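Local coordinates for putative lipase (Bacteroides thetaiotaomicron VPI-5482, PDB 3BZW), which probably acts as a lipase or acylhydrolase of the GDSL (SGNH) type, perhaps with lysophospholipase activity, though its natural substrate is not established, at residues S67-Q70 with P75-A78; L93-T98 with I214-V219; S103-G108 with R144-I149; Y187-G192 with D196-A201. All coordinates share one frame; numbering follows the deposited sequence.

Contact 1 of 4, residues S67-Q70 with P75-A78; sequences SGRQ and PRQA. With ACT (acetate ion), chain G.
This is a local loop-to-helix contact, in which Arg69 meets Arg76 and Gln77 just beyond strand 60-63, where the chain turns into helix 74-85. NH1 of Arg69 comes within 2.9 Å of NH2 of Arg76, a pair of donors with no bond between them. Asp73, the residue just before the helix, explains the closeness: its carboxylate takes salt bridges from Arg69 NH1 and Arg76 NE and a hydrogen bond from Gln77 NE2, so the two positive groups gather round one shared anion. Bends at chi2 of Arg69 (-58°) and chi3 of Arg76 (72°) bring the guanidinium ends together beside it. The side chains cross almost perpendicularly, with guanidinium planes 83° apart, and Arg76 lies at the edge of the Arg69 group. Beside them the amide of Gln77 packs loosely on the aliphatic root of Arg69, its NE2 lying 4.1 Å from Arg69 CB.

The other end of the loop faces the probable active site. Gly68 N donates over 2.7 Å to OXT of an acetate ion, probably from the crystallisation liquor. Ser35 N, Gly68 N and Asn99 ND2, all bonded to it, match the oxyanion hole of SGNH hydrolases; His242 NE2, probably the family's catalytic histidine, also bonds the ion. Arg69 O accepts from Asn99 ND2 and so helps position that amide. Behind the contact, Gln77 OE1 accepts from Gly33 N at the end of strand 28-33, while Pro75 and Ala78 rest against helix 143-157.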
loop_
_atom_site.group_PDB
_atom_site.type_symbol
_atom_site.label_atom_id
_atom_site.label_comp_id
_atom_site.label_asym_id
_atom_site.label_seq_id
_atom_site.Cartn_x
_atom_site.Cartn_y
_atom_site.Cartn_z
ATOM N N SER A 67 24.128 -5.412 -37.159
ATOM C CA SER A 67 23.739 -4.059 -36.799
ATOM C C SER A 67 22.294 -3.727 -37.146
ATOM O O SER A 67 21.835 -3.985 -38.261
ATOM C CB SER A 67 24.671 -3.054 -37.477
ATOM O OG SER A 67 26.010 -3.257 -37.058
ATOM N N GLY A 68 21.583 -3.167 -36.170
ATOM C CA GLY A 68 20.201 -2.765 -36.369
ATOM C C GLY A 68 19.104 -3.814 -36.307
ATOM O O GLY A 68 17.925 -3.464 -36.396
ATOM N N ARG A 69 19.453 -5.086 -36.150
ATOM C CA ARG A 69 18.423 -6.119 -36.104
ATOM C C ARG A 69 17.606 -6.102 -34.817
ATOM O O ARG A 69 18.073 -5.652 -33.765
ATOM C CB ARG A 69 19.043 -7.503 -36.332
ATOM C CG ARG A 69 19.657 -7.655 -37.723
ATOM C CD ARG A 69 18.606 -7.408 -38.806
ATOM N NE ARG A 69 19.191 -7.196 -40.130
ATOM C CZ ARG A 69 19.640 -8.163 -40.926
ATOM N NH1 ARG A 69 19.573 -9.433 -40.544
ATOM N NH2 ARG A 69 20.154 -7.859 -42.111
ATOM N N GLN A 70 16.376 -6.592 -34.924
ATOM C CA GLN A 70 15.440 -6.636 -33.805
ATOM C C GLN A 70 15.040 -8.077 -33.497
ATOM O O GLN A 70 15.481 -9.006 -34.174
ATOM C CB GLN A 70 14.206 -5.806 -34.158
ATOM C CG GLN A 70 14.523 -4.334 -34.409
ATOM C CD GLN A 70 13.455 -3.638 -35.228
ATOM O OE1 GLN A 70 12.263 -3.839 -35.010
ATOM N NE2 GLN A 70 13.879 -2.806 -36.173
ATOM N N PRO A 75 14.591 -15.764 -35.469
ATOM C CA PRO A 75 14.401 -17.032 -36.182
ATOM C C PRO A 75 15.381 -17.191 -37.349
ATOM O O PRO A 75 15.958 -18.261 -37.541
ATOM C CB PRO A 75 12.948 -16.946 -36.653
ATOM C CG PRO A 75 12.297 -16.190 -35.531
ATOM C CD PRO A 75 13.299 -15.076 -35.278
ATOM N N ARG A 76 15.563 -16.126 -38.127
ATOM C CA ARG A 76 16.470 -16.170 -39.274
ATOM C C ARG A 76 17.904 -16.448 -38.838
ATOM O O ARG A 76 18.612 -17.234 -39.471
ATOM C CB ARG A 76 16.444 -14.850 -40.043
ATOM C CG ARG A 76 17.333 -14.852 -41.286
ATOM C CD ARG A 76 17.565 -13.438 -41.813
ATOM N NE ARG A 76 18.449 -12.671 -40.935
ATOM C CZ ARG A 76 19.765 -12.846 -40.858
ATOM N NH1 ARG A 76 20.364 -13.759 -41.612
ATOM N NH2 ARG A 76 20.481 -12.118 -40.015
ATOM N N GLN A 77 18.339 -15.796 -37.766
ATOM C CA GLN A 77 19.694 -16.013 -37.279
ATOM C C GLN A 77 19.835 -17.429 -36.722
ATOM O O GLN A 77 20.864 -18.073 -36.908
ATOM C CB GLN A 77 20.056 -14.974 -36.210
ATOM C CG GLN A 77 20.359 -13.581 -36.780
ATOM C CD GLN A 77 20.817 -12.594 -35.714
ATOM O OE1 GLN A 77 21.539 -12.960 -34.785
ATOM N NE2 GLN A 77 20.417 -11.331 -35.857
ATOM N N ALA A 78 18.797 -17.915 -36.047
ATOM C CA ALA A 78 18.830 -19.262 -35.482
ATOM C C ALA A 78 18.875 -20.288 -36.610
ATOM O O ALA A 78 19.585 -21.290 -36.527
ATOM C CB ALA A 78 17.602 -19.499 -34.608
HETATM C C ACT G . 22.353 -1.713 -32.781
HETATM O O ACT G . 22.733 -0.640 -33.216
HETATM O OXT ACT G . 22.084 -2.618 -33.552
HETATM C CH3 ACT G . 22.234 -1.927 -31.293
#

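Contact 2 of 4, residues L93-T98 with I214-V219; sequences LVFMGT and IDFNAV
Asp215 O is gripped by two backbone donors, Ala218 N at 2.9 Å and Val219 N at 3.0 Å, as the chain leaves the edge strand 213-214 of the parallel sheet and winds into the short helix 216-219. Asp215 is the centre of an inverse gamma turn, closed by the 2.7 Å bond from Phe216 N to Ile214 O, and it occupies the N-cap position, although its carboxylate makes no capping bond. Instead that carboxylate reaches Lys203 and Thr167.

The turn sends Phe216 back toward the strand at the middle of the sheet, 91-95, where it forms a T-shaped (edge-to-face) pair with Phe95. The ring planes stand at 90° and their centroids are 5.4 Å apart; Phe216 supplies the edge and Phe95 the face. The chi1 of Phe95 (-170°) swings its ring out across the gap. Phe216 sits at chi1 -134°, well off a staggered position.

Both rings are buried, and the pair lies between the sheet and helix 245-258, each ring touching Met251 of that helix and Leu169 of a loop. The nearest atoms are Phe95 CZ and Phe216 CD2, 3.7 Å apart.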
loop_
_atom_site.group_PDB
_atom_site.type_symbol
_atom_site.label_atom_id
_atom_site.label_comp_id
_atom_site.label_asym_id
_atom_site.label_seq_id
_atom_site.Cartn_x
_atom_site.Cartn_y
_atom_site.Cartn_z
ATOM N N LEU A 93 23.461 -17.955 -27.171
ATOM C CA LEU A 93 23.171 -16.751 -26.405
ATOM C C LEU A 93 22.389 -15.800 -27.305
ATOM O O LEU A 93 22.754 -15.588 -28.467
ATOM C CB LEU A 93 24.457 -16.062 -25.941
ATOM C CG LEU A 93 25.375 -16.796 -24.962
ATOM C CD1 LEU A 93 26.485 -15.849 -24.523
ATOM C CD2 LEU A 93 24.587 -17.273 -23.751
ATOM N N VAL A 94 21.309 -15.242 -26.770
ATOM C CA VAL A 94 20.478 -14.307 -27.519
ATOM C C VAL A 94 20.514 -12.975 -26.774
ATOM O O VAL A 94 19.991 -12.856 -25.670
ATOM C CB VAL A 94 19.025 -14.810 -27.615
ATOM C CG1 VAL A 94 18.219 -13.897 -28.527
ATOM C CG2 VAL A 94 19.007 -16.249 -28.138
ATOM N N PHE A 95 21.140 -11.983 -27.400
ATOM C CA PHE A 95 21.324 -10.646 -26.833
ATOM C C PHE A 95 20.621 -9.700 -27.811
ATOM O O PHE A 95 21.252 -9.151 -28.707
ATOM C CB PHE A 95 22.834 -10.380 -26.785
ATOM C CG PHE A 95 23.235 -9.161 -26.009
ATOM C CD1 PHE A 95 24.546 -8.693 -26.082
ATOM C CD2 PHE A 95 22.331 -8.490 -25.196
ATOM C CE1 PHE A 95 24.948 -7.577 -25.357
ATOM C CE2 PHE A 95 22.727 -7.367 -24.463
ATOM C CZ PHE A 95 24.035 -6.914 -24.546
HETATM N N MSE A 96 19.320 -9.497 -27.617
HETATM C CA MSE A 96 18.534 -8.698 -28.555
HETATM C C MSE A 96 17.403 -7.892 -27.915
HETATM O O MSE A 96 16.908 -8.243 -26.848
HETATM C CB MSE A 96 17.923 -9.661 -29.579
HETATM C CG MSE A 96 17.201 -9.021 -30.749
HETATM SE SE MSE A 96 18.431 -8.543 -32.136
HETATM C CE MSE A 96 18.479 -10.242 -33.088
ATOM N N GLY A 97 16.988 -6.813 -28.579
ATOM C CA GLY A 97 15.881 -6.031 -28.061
ATOM C C GLY A 97 16.028 -4.525 -28.001
ATOM O O GLY A 97 15.031 -3.805 -28.068
ATOM N N THR A 98 17.253 -4.032 -27.884
ATOM C CA THR A 98 17.435 -2.591 -27.797
ATOM C C THR A 98 16.919 -1.873 -29.050
ATOM O O THR A 98 16.448 -0.737 -28.973
ATOM C CB THR A 98 18.917 -2.230 -27.519
ATOM O OG1 THR A 98 18.971 -0.972 -26.834
ATOM C CG2 THR A 98 19.714 -2.131 -28.814
ATOM N N ILE A 214 19.819 -14.110 -18.205
ATOM C CA ILE A 214 20.855 -13.435 -17.439
ATOM C C ILE A 214 20.497 -11.955 -17.575
ATOM O O ILE A 214 20.455 -11.421 -18.682
ATOM C CB ILE A 214 22.263 -13.709 -18.019
ATOM C CG1 ILE A 214 22.629 -15.181 -17.794
ATOM C CG2 ILE A 214 23.299 -12.797 -17.359
ATOM C CD1 ILE A 214 24.002 -15.558 -18.297
ATOM N N ASP A 215 20.210 -11.307 -16.451
ATOM C CA ASP A 215 19.814 -9.904 -16.467
ATOM C C ASP A 215 21.016 -8.986 -16.658
ATOM O O ASP A 215 21.413 -8.250 -15.751
ATOM C CB ASP A 215 19.072 -9.562 -15.171
ATOM C CG ASP A 215 18.309 -8.249 -15.262
ATOM O OD1 ASP A 215 18.243 -7.663 -16.365
ATOM O OD2 ASP A 215 17.768 -7.806 -14.229
ATOM N N PHE A 216 21.574 -9.047 -17.861
ATOM C CA PHE A 216 22.736 -8.268 -18.266
ATOM C C PHE A 216 22.542 -6.779 -17.982
ATOM O O PHE A 216 23.482 -6.083 -17.587
ATOM C CB PHE A 216 22.982 -8.496 -19.762
ATOM C CG PHE A 216 24.416 -8.774 -20.110
ATOM C CD1 PHE A 216 25.198 -9.602 -19.308
ATOM C CD2 PHE A 216 24.979 -8.238 -21.267
ATOM C CE1 PHE A 216 26.512 -9.896 -19.650
ATOM C CE2 PHE A 216 26.296 -8.526 -21.619
ATOM C CZ PHE A 216 27.064 -9.357 -20.809
ATOM N N ASN A 217 21.317 -6.305 -18.188
ATOM C CA ASN A 217 20.962 -4.908 -17.959
ATOM C C ASN A 217 21.434 -4.447 -16.584
ATOM O O ASN A 217 21.901 -3.316 -16.422
ATOM C CB ASN A 217 19.446 -4.745 -18.075
ATOM C CG ASN A 217 18.992 -3.313 -17.871
ATOM O OD1 ASN A 217 18.622 -2.919 -16.765
ATOM N ND2 ASN A 217 19.025 -2.521 -18.940
ATOM N N ALA A 218 21.323 -5.325 -15.594
ATOM C CA ALA A 218 21.749 -4.977 -14.247
ATOM C C ALA A 218 23.156 -5.459 -13.877
ATOM O O ALA A 218 23.972 -4.669 -13.411
ATOM C CB ALA A 218 20.744 -5.511 -13.227
ATOM N N VAL A 219 23.445 -6.741 -14.092
ATOM C CA VAL A 219 24.743 -7.287 -13.691
ATOM C C VAL A 219 26.017 -6.728 -14.316
ATOM O O VAL A 219 27.082 -6.812 -13.699
ATOM C CB VAL A 219 24.766 -8.830 -13.802
ATOM C CG1 VAL A 219 23.715 -9.419 -12.863
ATOM C CG2 VAL A 219 24.517 -9.273 -15.237
#

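Contact 3 of 4, residues S103-G108 with R144-I149; sequences SSVPIG and RGRINI. With SO4 (sulfate ion), chain L.
A sulfate site at the boundary with a neighbouring subunit lies at one end of this contact, held by Arg144. Its NH2 donates to O2 of the ion over 2.7 Å and its NH1 to O4 over 3.0 Å, with the sulfur in the guanidinium plane at its edge. Thr130 OG1 of the neighbouring subunit also bonds the ion, which probably came from the crystallisation liquor. NH1 also donates to Gly108 O at 2.8 Å, a bent bond (N-H...O 136°) from a donor tilted out of the carbonyl plane; the same carbonyl accepts from Lys127 of the neighbouring subunit. Ile107 CG2 presses over one face of this guanidinium, 3.5 Å from Arg144 NE.

In the fold, the contact ties the loop between helix 98-102 and the long hairpin 111-136 to the first turn of helix 143-157. A Schellman motif with Ser104 as its C-prime residue ends helix 98-102, and the loop then passes the N-terminal end of helix 143-157, where Ile107 O accepts from Arg144 N at 2.9 Å in a nearly straight bond (165°).

Two residues on, Arg146 meets Val105. The two side chains come from opposite directions, and the Val105 methyls lie over one face of the guanidinium, CG1 over its centre and CG2 3.5 Å from Arg146 NH1. Asp100 and Gln70 both take bonds from that NH1, while Arg146 NE donates to Gln140 O.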
loop_
_atom_site.group_PDB
_atom_site.type_symbol
_atom_site.label_atom_id
_atom_site.label_comp_id
_atom_site.label_asym_id
_atom_site.label_seq_id
_atom_site.Cartn_x
_atom_site.Cartn_y
_atom_site.Cartn_z
ATOM N N SER A 103 12.998 1.330 -32.362
ATOM C CA SER A 103 12.094 1.333 -33.505
ATOM C C SER A 103 10.613 1.380 -33.133
ATOM O O SER A 103 9.741 1.148 -33.975
ATOM C CB SER A 103 12.384 0.119 -34.390
ATOM O OG SER A 103 13.718 0.183 -34.883
ATOM N N SER A 104 10.340 1.684 -31.868
ATOM C CA SER A 104 8.975 1.792 -31.354
ATOM C C SER A 104 8.077 0.591 -31.643
ATOM O O SER A 104 6.933 0.757 -32.073
ATOM C CB SER A 104 8.306 3.060 -31.901
ATOM O OG SER A 104 9.063 4.211 -31.573
ATOM N N VAL A 105 8.590 -0.612 -31.403
ATOM C CA VAL A 105 7.814 -1.832 -31.610
ATOM C C VAL A 105 6.858 -1.977 -30.425
ATOM O O VAL A 105 7.297 -2.111 -29.285
ATOM C CB VAL A 105 8.729 -3.092 -31.653
ATOM C CG1 VAL A 105 7.876 -4.348 -31.786
ATOM C CG2 VAL A 105 9.709 -2.994 -32.810
ATOM N N PRO A 106 5.539 -1.958 -30.678
ATOM C CA PRO A 106 4.577 -2.093 -29.580
ATOM C C PRO A 106 4.834 -3.367 -28.777
ATOM O O PRO A 106 5.143 -4.416 -29.345
ATOM C CB PRO A 106 3.230 -2.123 -30.300
ATOM C CG PRO A 106 3.487 -1.284 -31.518
ATOM C CD PRO A 106 4.842 -1.781 -31.964
ATOM N N ILE A 107 4.711 -3.268 -27.458
ATOM C CA ILE A 107 4.941 -4.404 -26.568
ATOM C C ILE A 107 3.957 -5.539 -26.847
ATOM O O ILE A 107 4.346 -6.709 -26.932
ATOM C CB ILE A 107 4.835 -3.969 -25.087
ATOM C CG1 ILE A 107 5.991 -3.022 -24.747
ATOM C CG2 ILE A 107 4.851 -5.193 -24.173
ATOM C CD1 ILE A 107 7.375 -3.657 -24.828
ATOM N N GLY A 108 2.684 -5.191 -26.991
ATOM C CA GLY A 108 1.674 -6.192 -27.284
ATOM C C GLY A 108 1.213 -7.039 -26.112
ATOM O O GLY A 108 1.217 -6.592 -24.964
ATOM N N ARG A 144 6.285 -8.774 -27.665
ATOM C CA ARG A 144 5.967 -10.029 -26.992
ATOM C C ARG A 144 5.699 -11.101 -28.041
ATOM O O ARG A 144 6.054 -12.268 -27.860
ATOM C CB ARG A 144 4.752 -9.848 -26.077
ATOM C CG ARG A 144 5.090 -9.143 -24.766
ATOM C CD ARG A 144 3.845 -8.689 -24.026
ATOM N NE ARG A 144 4.159 -8.224 -22.676
ATOM C CZ ARG A 144 3.319 -7.546 -21.903
ATOM N NH1 ARG A 144 2.106 -7.242 -22.342
ATOM N NH2 ARG A 144 3.685 -7.181 -20.681
ATOM N N GLY A 145 5.078 -10.693 -29.145
ATOM C CA GLY A 145 4.795 -11.630 -30.218
ATOM C C GLY A 145 6.087 -12.140 -30.829
ATOM O O GLY A 145 6.213 -13.321 -31.150
ATOM N N ARG A 146 7.055 -11.242 -30.991
ATOM C CA ARG A 146 8.347 -11.605 -31.566
ATOM C C ARG A 146 9.115 -12.547 -30.646
ATOM O O ARG A 146 9.821 -13.444 -31.109
ATOM C CB ARG A 146 9.181 -10.347 -31.826
ATOM C CG ARG A 146 8.603 -9.445 -32.899
ATOM C CD ARG A 146 9.454 -8.199 -33.084
ATOM N NE ARG A 146 8.971 -7.382 -34.194
ATOM C CZ ARG A 146 9.640 -6.357 -34.708
ATOM N NH1 ARG A 146 10.823 -6.023 -34.208
ATOM N NH2 ARG A 146 9.130 -5.669 -35.722
ATOM N N ILE A 147 8.987 -12.336 -29.340
ATOM C CA ILE A 147 9.671 -13.193 -28.384
ATOM C C ILE A 147 9.035 -14.585 -28.424
ATOM O O ILE A 147 9.738 -15.595 -28.365
ATOM C CB ILE A 147 9.601 -12.605 -26.952
ATOM C CG1 ILE A 147 10.443 -11.324 -26.887
ATOM C CG2 ILE A 147 10.123 -13.616 -25.938
ATOM C CD1 ILE A 147 10.344 -10.570 -25.566
ATOM N N ASN A 148 7.710 -14.636 -28.537
ATOM C CA ASN A 148 7.016 -15.919 -28.605
ATOM C C ASN A 148 7.499 -16.699 -29.827
ATOM O O ASN A 148 7.820 -17.884 -29.732
ATOM C CB ASN A 148 5.497 -15.725 -28.701
ATOM C CG ASN A 148 4.876 -15.286 -27.388
ATOM O OD1 ASN A 148 5.441 -15.493 -26.313
ATOM N ND2 ASN A 148 3.689 -14.695 -27.470
ATOM N N ILE A 149 7.541 -16.026 -30.974
ATOM C CA ILE A 149 7.991 -16.650 -32.219
ATOM C C ILE A 149 9.466 -17.054 -32.117
ATOM O O ILE A 149 9.850 -18.161 -32.510
ATOM C CB ILE A 149 7.840 -15.683 -33.417
ATOM C CG1 ILE A 149 6.358 -15.429 -33.702
ATOM C CG2 ILE A 149 8.550 -16.257 -34.642
ATOM C CD1 ILE A 149 6.095 -14.318 -34.714
HETATM S S SO4 L . 0.798 -5.892 -18.986
HETATM O O1 SO4 L . 0.534 -4.754 -18.077
HETATM O O2 SO4 L . 2.102 -6.489 -18.637
HETATM O O3 SO4 L . -0.257 -6.913 -18.829
HETATM O O4 SO4 L . 0.823 -5.418 -20.384
#

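Contact 4 of 4, residues Y187-G192 with D196-A201; sequences YQNGCG and DAYVQA
Asn189 and Tyr198 form the tight part of this contact: Asn189 ND2 donates to Tyr198 OH at 3.0 Å, with the oxygen almost in the amide plane. Asn189 begins an Asx turn laid over a type I beta turn, Asn189 to Gly192, in the loop that leads into helix 195-210. Its chi1 of 56° places the amide between the backbone N and the carbonyl carbon, from where OD1 takes the Cys191 N-H at 3.0 Å, from well above the carbonyl plane, and also bonds Glu193 N. ND2 has a second acceptor in Tyr101 O. Four bonds therefore fix the rotation of this buried amide. Tyr198 approaches from the opposite direction, its ring plane 73° from that of the amide, and its hydroxyl also bonds Val105 O.

The outer side of the turn is looser. Gly190 lies exposed at the bend, and the bond that closes the beta turn, from Gly192 N to Asn189 O, is weak at 3.3 Å. Flanking this loose side, another subunit makes firmer contacts, its Lys133 a cation-pi pair with Tyr187 and its Arg134 a salt bridge with Asp196. Back at the tyrosine, the thiol adds a lighter touch beside the amide: Cys191 SG lies 3.5 Å from Tyr198 OH.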
loop_
_atom_site.group_PDB
_atom_site.type_symbol
_atom_site.label_atom_id
_atom_site.label_comp_id
_atom_site.label_asym_id
_atom_site.label_seq_id
_atom_site.Cartn_x
_atom_site.Cartn_y
_atom_site.Cartn_z
ATOM N N TYR A 187 13.860 9.036 -22.178
ATOM C CA TYR A 187 12.700 9.315 -23.027
ATOM C C TYR A 187 11.955 8.056 -23.459
ATOM O O TYR A 187 12.574 7.018 -23.695
ATOM C CB TYR A 187 13.136 10.020 -24.309
ATOM C CG TYR A 187 13.750 11.385 -24.150
ATOM C CD1 TYR A 187 12.952 12.524 -24.118
ATOM C CD2 TYR A 187 15.136 11.543 -24.090
ATOM C CE1 TYR A 187 13.518 13.797 -24.039
ATOM C CE2 TYR A 187 15.715 12.806 -24.007
ATOM C CZ TYR A 187 14.894 13.929 -23.985
ATOM O OH TYR A 187 15.454 15.178 -23.912
ATOM N N GLN A 188 10.633 8.154 -23.580
ATOM C CA GLN A 188 9.849 7.026 -24.070
ATOM C C GLN A 188 10.104 7.033 -25.576
ATOM O O GLN A 188 10.516 8.060 -26.134
ATOM C CB GLN A 188 8.343 7.230 -23.833
ATOM C CG GLN A 188 7.920 7.323 -22.373
ATOM C CD GLN A 188 6.404 7.306 -22.193
ATOM O OE1 GLN A 188 5.661 7.818 -23.030
ATOM N NE2 GLN A 188 5.944 6.726 -21.088
ATOM N N ASN A 189 9.874 5.901 -26.233
ATOM C CA ASN A 189 10.058 5.835 -27.675
ATOM C C ASN A 189 8.788 6.340 -28.350
ATOM O O ASN A 189 7.939 6.958 -27.706
ATOM C CB ASN A 189 10.352 4.402 -28.135
ATOM C CG ASN A 189 9.283 3.417 -27.712
ATOM O OD1 ASN A 189 8.168 3.802 -27.359
ATOM N ND2 ASN A 189 9.615 2.135 -27.763
ATOM N N GLY A 190 8.662 6.052 -29.642
ATOM C CA GLY A 190 7.512 6.490 -30.411
ATOM C C GLY A 190 6.173 5.866 -30.066
ATOM O O GLY A 190 5.136 6.367 -30.507
ATOM N N CYS A 191 6.165 4.771 -29.309
ATOM C CA CYS A 191 4.889 4.170 -28.950
ATOM C C CYS A 191 4.605 4.264 -27.454
ATOM O O CYS A 191 3.853 3.467 -26.901
ATOM C CB CYS A 191 4.781 2.716 -29.461
ATOM S SG CYS A 191 6.014 1.519 -28.913
ATOM N N GLY A 192 5.214 5.263 -26.819
ATOM C CA GLY A 192 5.000 5.521 -25.403
ATOM C C GLY A 192 5.567 4.539 -24.401
ATOM O O GLY A 192 4.997 4.348 -23.330
ATOM N N ASP A 196 12.618 0.169 -20.348
ATOM C CA ASP A 196 12.228 -0.764 -19.283
ATOM C C ASP A 196 11.327 -1.901 -19.761
ATOM O O ASP A 196 11.533 -3.061 -19.410
ATOM C CB ASP A 196 11.470 -0.019 -18.178
ATOM C CG ASP A 196 12.248 1.143 -17.608
ATOM O OD1 ASP A 196 13.120 1.694 -18.311
ATOM O OD2 ASP A 196 11.966 1.518 -16.449
ATOM N N ALA A 197 10.308 -1.550 -20.538
ATOM C CA ALA A 197 9.351 -2.531 -21.041
ATOM C C ALA A 197 10.011 -3.624 -21.870
ATOM O O ALA A 197 9.599 -4.783 -21.821
ATOM C CB ALA A 197 8.282 -1.831 -21.869
ATOM N N TYR A 198 11.038 -3.252 -22.624
ATOM C CA TYR A 198 11.734 -4.199 -23.481
ATOM C C TYR A 198 12.701 -5.071 -22.694
ATOM O O TYR A 198 13.016 -6.178 -23.104
ATOM C CB TYR A 198 12.440 -3.435 -24.603
ATOM C CG TYR A 198 11.458 -2.640 -25.435
ATOM C CD1 TYR A 198 10.877 -3.188 -26.585
ATOM C CD2 TYR A 198 11.027 -1.380 -25.015
ATOM C CE1 TYR A 198 9.883 -2.501 -27.289
ATOM C CE2 TYR A 198 10.036 -0.686 -25.711
ATOM C CZ TYR A 198 9.466 -1.253 -26.841
ATOM O OH TYR A 198 8.462 -0.581 -27.500
ATOM N N VAL A 199 13.155 -4.568 -21.551
ATOM C CA VAL A 199 14.052 -5.317 -20.685
ATOM C C VAL A 199 13.209 -6.322 -19.890
ATOM O O VAL A 199 13.521 -7.514 -19.823
ATOM C CB VAL A 199 14.778 -4.363 -19.699
ATOM C CG1 VAL A 199 15.530 -5.158 -18.649
ATOM C CG2 VAL A 199 15.736 -3.464 -20.469
ATOM N N GLN A 200 12.119 -5.831 -19.309
ATOM C CA GLN A 200 11.242 -6.672 -18.502
ATOM C C GLN A 200 10.575 -7.821 -19.252
ATOM O O GLN A 200 10.414 -8.909 -18.698
ATOM C CB GLN A 200 10.189 -5.808 -17.808
ATOM C CG GLN A 200 10.774 -4.824 -16.783
ATOM C CD GLN A 200 11.647 -5.501 -15.734
ATOM O OE1 GLN A 200 11.256 -6.504 -15.135
ATOM N NE2 GLN A 200 12.836 -4.944 -15.500
ATOM N N ALA A 201 10.193 -7.595 -20.507
ATOM C CA ALA A 201 9.546 -8.644 -21.297
ATOM C C ALA A 201 10.476 -9.848 -21.442
ATOM O O ALA A 201 10.033 -10.997 -21.419
ATOM C CB ALA A 201 9.165 -8.110 -22.674
#

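In the fold
Contact 1 lies nearest the acetate and touches two of the others. Toward contact 2, with centres about 15 Å apart, Arg69 O packs 3.3 Å from the selenium of Met96, the residue after Phe95. Toward contact 3, about 14 Å away between centres, the link through Gln70 and Arg146 is joined by packing of Pro75 CG on Ile149 CG2 at 3.9 Å. Contacts 3 and 4 are the closest pair, their centres about 11 Å apart; besides the bond between Val105 and Tyr198, Ile107 CD1 lies 3.6 Å from Ala197 CB. Along the chain, contacts 3 and 4 both fall between the two segments of contact 2. Contacts 2 and 4 also meet the same neighbouring subunit, whereas contact 3 faces a different one.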